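Local structure of angiotensin-converting enzyme (Anopheles gambiae, 6S1Y) at residues Q220-Y224 against W582-N587; S239-P243 against H593-S599. The protein is a zinc metallopeptidase of the angiotensin-converting enzyme family from a malaria mosquito, which probably hydrolyses peptide bonds and here holds a gamma-polyglutamate ligand. All blocks are in the same frame, centred on the assembly; numbering follows the deposited sequence.

Two neighbouring contacts show how a mostly helical chain ties its C-terminal part back to a much earlier helix and the loop that follows it. From the N terminus, the chain reaches contact 1 on helix 203-233, leaves that helix and enters contact 2 in the loop ahead of strand 244-245. Some 340 residues later helix 577-590 returns to close contact 1, and the loop behind it, on the way to strand 602-603, closes contact 2. The closures therefore cross instead of nesting. Their centres lie about 14 Å apart and they touch directly, H222 CE1 lying 3.5 Å from W596 CE3. R226 of helix 203-233 joins both loops, bonding to carbonyls of G242, H593 and G595.

Contact 1: Q220-Y224 against W582-N587; sequences QLHAY and WLLEEN
The carboxamide nitrogen ND2 of N587 donates to two oxygens of one residue: the backbone O of Q220 and the side-chain OE1 of Q220, each at 2.9 Å. The bond to OE1 is nearly straight, 173° at the hydrogen, and lies in the plane of the N587 amide, yet it arrives above the Q220 carbonyl plane and misses a lone pair. The backbone oxygen also accepts the helical bond from Y224 N, and the two donors reach it from opposite faces. A bend at chi2 folds the glutamine back so that OE1 meets the same nitrogen as its own carbonyl. Water 1 then links OE1 to L584 O, while L584 CD2 packs 3.7 Å from Q220 CD. The other amide atom, N587 OD1, is buried without a polar partner, near the edge of the Y224 ring.

One turn on, Y224 inserts as a knob among W582, L583, E586 and N587. Its CG stands anti to the backbone N (chi1 -172°), which carries the ring toward W582; the indole presents an edge to the phenol face in an offset T-shaped pair, centroids 5.6 Å apart. L583 forks toward helix 203-233, CD1 against L221 CA and CD2 3.7 Å from Y224 CB. At the far end water 2 joins the hydroxyl to E586 OE1. P266 touches both aromatic residues. The segments 220-224 and 582-587 run with their axes 9.4 Å apart at closest approach and inclined at 45°, a helix-helix packing with Y224 as knob-into-hole, within the largely helical fold of this peptidase family.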
loop_
_atom_site.group_PDB
_atom_site.type_symbol
_atom_site.label_atom_id
_atom_site.label_comp_id
_atom_site.label_asym_id
_atom_site.label_seq_id
_atom_site.Cartn_x
_atom_site.Cartn_y
_atom_site.Cartn_z
ATOM N N GLN A 220 -21.668 7.704 4.448
ATOM C CA GLN A 220 -21.966 8.392 5.694
ATOM C C GLN A 220 -20.739 9.120 6.236
ATOM O O GLN A 220 -20.847 10.248 6.718
ATOM C CB GLN A 220 -22.510 7.399 6.724
ATOM C CG GLN A 220 -23.866 6.794 6.340
ATOM C CD GLN A 220 -24.955 7.844 6.245
ATOM O OE1 GLN A 220 -25.070 8.709 7.110
ATOM N NE2 GLN A 220 -25.754 7.771 5.183
ATOM N N LEU A 221 -19.559 8.507 6.163
ATOM C CA LEU A 221 -18.360 9.136 6.726
ATOM C C LEU A 221 -17.952 10.336 5.895
ATOM O O LEU A 221 -17.682 11.417 6.430
ATOM C CB LEU A 221 -17.216 8.130 6.775
ATOM C CG LEU A 221 -15.920 8.636 7.401
ATOM C CD1 LEU A 221 -16.155 9.103 8.858
ATOM C CD2 LEU A 221 -14.836 7.535 7.370
ATOM N N HIS A 222 -17.862 10.140 4.568
ATOM C CA HIS A 222 -17.681 11.241 3.635
ATOM C C HIS A 222 -18.613 12.400 3.939
ATOM O O HIS A 222 -18.205 13.565 3.894
ATOM C CB HIS A 222 -17.931 10.727 2.218
ATOM C CG HIS A 222 -17.926 11.787 1.171
ATOM N ND1 HIS A 222 -18.947 12.698 1.036
ATOM C CD2 HIS A 222 -17.023 12.079 0.208
ATOM C CE1 HIS A 222 -18.663 13.522 0.048
ATOM N NE2 HIS A 222 -17.505 13.163 -0.476
ATOM N N ALA A 223 -19.874 12.109 4.245
ATOM C CA ALA A 223 -20.837 13.188 4.474
ATOM C C ALA A 223 -20.522 13.954 5.753
ATOM O O ALA A 223 -20.690 15.172 5.815
ATOM C CB ALA A 223 -22.246 12.615 4.530
ATOM N N TYR A 224 -20.071 13.258 6.794
ATOM C CA TYR A 224 -19.721 13.950 8.033
ATOM C C TYR A 224 -18.482 14.815 7.846
ATOM O O TYR A 224 -18.461 15.983 8.238
ATOM C CB TYR A 224 -19.515 12.939 9.155
ATOM C CG TYR A 224 -19.329 13.603 10.508
ATOM C CD1 TYR A 224 -20.426 14.005 11.245
ATOM C CD2 TYR A 224 -18.061 13.878 11.009
ATOM C CE1 TYR A 224 -20.282 14.642 12.459
ATOM C CE2 TYR A 224 -17.896 14.502 12.256
ATOM C CZ TYR A 224 -19.009 14.885 12.971
ATOM O OH TYR A 224 -18.877 15.506 14.178
ATOM N N TRP A 582 -23.385 5.431 14.460
ATOM C CA TRP A 582 -23.335 6.784 14.989
ATOM C C TRP A 582 -23.482 7.808 13.872
ATOM O O TRP A 582 -24.229 8.777 14.010
ATOM C CB TRP A 582 -22.038 7.002 15.760
ATOM C CG TRP A 582 -22.024 8.299 16.470
ATOM C CD1 TRP A 582 -22.555 8.573 17.697
ATOM C CD2 TRP A 582 -21.467 9.526 15.988
ATOM N NE1 TRP A 582 -22.333 9.888 18.018
ATOM C CE2 TRP A 582 -21.681 10.497 16.976
ATOM C CE3 TRP A 582 -20.794 9.885 14.826
ATOM C CZ2 TRP A 582 -21.249 11.812 16.833
ATOM C CZ3 TRP A 582 -20.358 11.182 14.694
ATOM C CH2 TRP A 582 -20.584 12.129 15.693
ATOM N N LEU A 583 -22.823 7.579 12.737
ATOM C CA LEU A 583 -22.905 8.520 11.624
ATOM C C LEU A 583 -24.315 8.601 11.058
ATOM O O LEU A 583 -24.800 9.695 10.751
ATOM C CB LEU A 583 -21.925 8.116 10.532
ATOM C CG LEU A 583 -20.427 8.242 10.865
ATOM C CD1 LEU A 583 -19.593 7.518 9.807
ATOM C CD2 LEU A 583 -20.035 9.703 10.959
ATOM N N LEU A 584 -24.987 7.450 10.891
ATOM C CA LEU A 584 -26.350 7.447 10.360
ATOM C C LEU A 584 -27.235 8.410 11.135
ATOM O O LEU A 584 -27.998 9.188 10.551
ATOM C CB LEU A 584 -26.966 6.042 10.427
ATOM C CG LEU A 584 -26.565 5.075 9.325
ATOM C CD1 LEU A 584 -26.974 3.635 9.677
ATOM C CD2 LEU A 584 -27.187 5.506 8.007
ATOM N N GLU A 585 -27.159 8.351 12.462
ATOM C CA GLU A 585 -27.980 9.220 13.297
ATOM C C GLU A 585 -27.461 10.655 13.295
ATOM O O GLU A 585 -28.254 11.597 13.210
ATOM C CB GLU A 585 -28.041 8.658 14.720
ATOM C CG GLU A 585 -28.959 9.440 15.665
ATOM C CD GLU A 585 -30.405 9.549 15.154
ATOM O OE1 GLU A 585 -31.069 10.547 15.517
ATOM O OE2 GLU A 585 -30.868 8.647 14.400
ATOM N N GLU A 586 -26.136 10.845 13.365
ATOM C CA GLU A 586 -25.600 12.199 13.504
ATOM C C GLU A 586 -25.762 12.999 12.211
ATOM O O GLU A 586 -26.086 14.188 12.259
ATOM C CB GLU A 586 -24.134 12.146 13.940
ATOM C CG GLU A 586 -23.487 13.503 14.207
ATOM C CD GLU A 586 -23.914 14.162 15.515
ATOM O OE1 GLU A 586 -23.396 15.272 15.777
ATOM O OE2 GLU A 586 -24.718 13.587 16.292
ATOM N N ASN A 587 -25.571 12.375 11.039
ATOM C CA ASN A 587 -25.824 13.087 9.788
ATOM C C ASN A 587 -27.300 13.507 9.678
ATOM O O ASN A 587 -27.602 14.616 9.235
ATOM C CB ASN A 587 -25.414 12.235 8.578
ATOM C CG ASN A 587 -23.875 12.125 8.422
ATOM O OD1 ASN A 587 -23.149 13.047 8.763
ATOM N ND2 ASN A 587 -23.401 10.998 7.908
HETATM O O HOH W 1 -27.600 9.547 7.866
HETATM O O HOH W 2 -20.936 16.247 15.299
#

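Contact 2: S239-P243 against H593-S599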
loop_
_atom_site.group_PDB
_atom_site.type_symbol
_atom_site.label_atom_id
_atom_site.label_comp_id
_atom_site.label_asym_id
_atom_site.label_seq_id
_atom_site.Cartn_x
_atom_site.Cartn_y
_atom_site.Cartn_z
ATOM N N SER A 239 -18.517 22.981 -0.978
ATOM C CA SER A 239 -19.915 22.828 -1.320
ATOM C C SER A 239 -20.584 21.822 -0.383
ATOM O O SER A 239 -20.003 20.790 -0.052
ATOM C CB SER A 239 -20.054 22.351 -2.759
ATOM O OG SER A 239 -21.348 21.830 -2.917
ATOM N N PRO A 240 -21.818 22.075 0.047
ATOM C CA PRO A 240 -22.514 21.058 0.844
ATOM C C PRO A 240 -22.959 19.850 0.043
ATOM O O PRO A 240 -23.338 18.844 0.664
ATOM C CB PRO A 240 -23.718 21.812 1.409
ATOM C CG PRO A 240 -24.006 22.867 0.383
ATOM C CD PRO A 240 -22.668 23.257 -0.215
ATOM N N THR A 241 -22.939 19.896 -1.294
ATOM C CA THR A 241 -23.508 18.818 -2.092
ATOM C C THR A 241 -22.560 18.235 -3.109
ATOM O O THR A 241 -22.854 17.157 -3.649
ATOM C CB THR A 241 -24.739 19.310 -2.870
ATOM O OG1 THR A 241 -24.338 20.416 -3.681
ATOM C CG2 THR A 241 -25.873 19.712 -1.938
ATOM N N GLY A 242 -21.475 18.923 -3.440
ATOM C CA GLY A 242 -20.539 18.429 -4.417
ATOM C C GLY A 242 -19.425 17.627 -3.779
ATOM O O GLY A 242 -19.357 17.458 -2.564
ATOM N N PRO A 243 -18.520 17.125 -4.605
ATOM C CA PRO A 243 -17.366 16.389 -4.075
ATOM C C PRO A 243 -16.492 17.292 -3.218
ATOM O O PRO A 243 -16.495 18.518 -3.372
ATOM C CB PRO A 243 -16.621 15.923 -5.335
ATOM C CG PRO A 243 -17.602 16.051 -6.456
ATOM C CD PRO A 243 -18.510 17.212 -6.076
ATOM N N HIS A 593 -26.003 16.661 3.938
ATOM C CA HIS A 593 -26.325 15.895 2.745
ATOM C C HIS A 593 -25.393 14.695 2.639
ATOM O O HIS A 593 -24.191 14.790 2.916
ATOM C CB HIS A 593 -26.195 16.738 1.474
ATOM C CG HIS A 593 -27.265 17.777 1.311
ATOM N ND1 HIS A 593 -27.116 19.071 1.763
ATOM C CD2 HIS A 593 -28.491 17.712 0.736
ATOM C CE1 HIS A 593 -28.209 19.759 1.486
ATOM N NE2 HIS A 593 -29.060 18.956 0.863
ATOM N N VAL A 594 -25.947 13.573 2.203
ATOM C CA VAL A 594 -25.189 12.372 1.873
ATOM C C VAL A 594 -25.140 12.208 0.355
ATOM O O VAL A 594 -26.139 12.446 -0.336
ATOM C CB VAL A 594 -25.826 11.148 2.558
ATOM C CG1 VAL A 594 -24.996 9.910 2.325
ATOM C CG2 VAL A 594 -26.000 11.428 4.056
ATOM N N GLY A 595 -23.984 11.756 -0.156
ATOM C CA GLY A 595 -23.767 11.626 -1.574
ATOM C C GLY A 595 -23.346 12.941 -2.220
ATOM O O GLY A 595 -23.207 13.971 -1.573
ATOM N N TRP A 596 -23.168 12.893 -3.543
ATOM C CA TRP A 596 -22.629 14.045 -4.242
ATOM C C TRP A 596 -22.959 14.022 -5.735
ATOM O O TRP A 596 -22.946 12.981 -6.390
ATOM C CB TRP A 596 -21.099 14.105 -4.067
ATOM C CG TRP A 596 -20.427 12.810 -4.473
ATOM C CD1 TRP A 596 -19.997 12.464 -5.722
ATOM C CD2 TRP A 596 -20.112 11.709 -3.629
ATOM N NE1 TRP A 596 -19.420 11.209 -5.705
ATOM C CE2 TRP A 596 -19.496 10.726 -4.428
ATOM C CE3 TRP A 596 -20.269 11.463 -2.265
ATOM C CZ2 TRP A 596 -19.068 9.520 -3.918
ATOM C CZ3 TRP A 596 -19.845 10.258 -1.764
ATOM C CH2 TRP A 596 -19.251 9.301 -2.594
ATOM N N THR A 597 -23.161 15.206 -6.284
ATOM C CA THR A 597 -23.167 15.353 -7.727
ATOM C C THR A 597 -21.796 14.999 -8.300
ATOM O O THR A 597 -20.802 14.932 -7.592
ATOM C CB THR A 597 -23.582 16.784 -8.060
ATOM O OG1 THR A 597 -22.725 17.708 -7.391
ATOM C CG2 THR A 597 -24.986 17.023 -7.552
ATOM N N ASP A 598 -21.767 14.738 -9.615
ATOM C CA ASP A 598 -20.510 14.466 -10.306
ATOM C C ASP A 598 -19.625 15.699 -10.327
ATOM O O ASP A 598 -20.112 16.821 -10.496
ATOM C CB ASP A 598 -20.737 14.056 -11.770
ATOM C CG ASP A 598 -21.545 12.772 -11.933
ATOM O OD1 ASP A 598 -21.965 12.150 -10.923
ATOM O OD2 ASP A 598 -21.761 12.394 -13.113
ATOM N N SER A 599 -18.316 15.497 -10.219
ATOM C CA SER A 599 -17.382 16.611 -10.301
ATOM C C SER A 599 -17.412 17.267 -11.678
ATOM O O SER A 599 -17.526 16.598 -12.700
ATOM C CB SER A 599 -15.963 16.142 -10.001
ATOM O OG SER A 599 -15.071 17.240 -10.087
HETATM O O HOH W 3 -23.661 18.594 3.541
#
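H593 lies against loop 239-243 from CB to CE1. CB lies 3.6 Å from P240 O; the ring atoms CG, ND1 and CE1 then gather beneath the methyl of T241. That methyl, CG2, stands over the ring centre, 4.0 Å from the H593 centroid and only 10° off its normal, a well-centred CH-pi contact. With its CG anti to the carbonyl carbon (chi1 -71°), the histidine runs alongside T241, pointing the same way. Water 3 bridges the neighbouring backbones, donating to P240 O and accepting from H593 N.

Further along, T241 O takes a long bond of 3.3 Å from T597 N and a CA-H...O contact from W596 CA. S239 OG holds this turn in shape by accepting from the backbone N of both T241 and G242, an ST turn and ST motif. P243 ends the contact, its CG lying 3.6 Å from T597 O and 3.9 Å from S599 CB, while the hydroxyl of S599 bonds to E470. One long direct hydrogen bond, a water bridge and dispersion contacts imply a modest direct grip between two irregular surface loops, to which the R226 guanidinium adds bonds to G242 O on one loop and to H593 O and G595 O on the other.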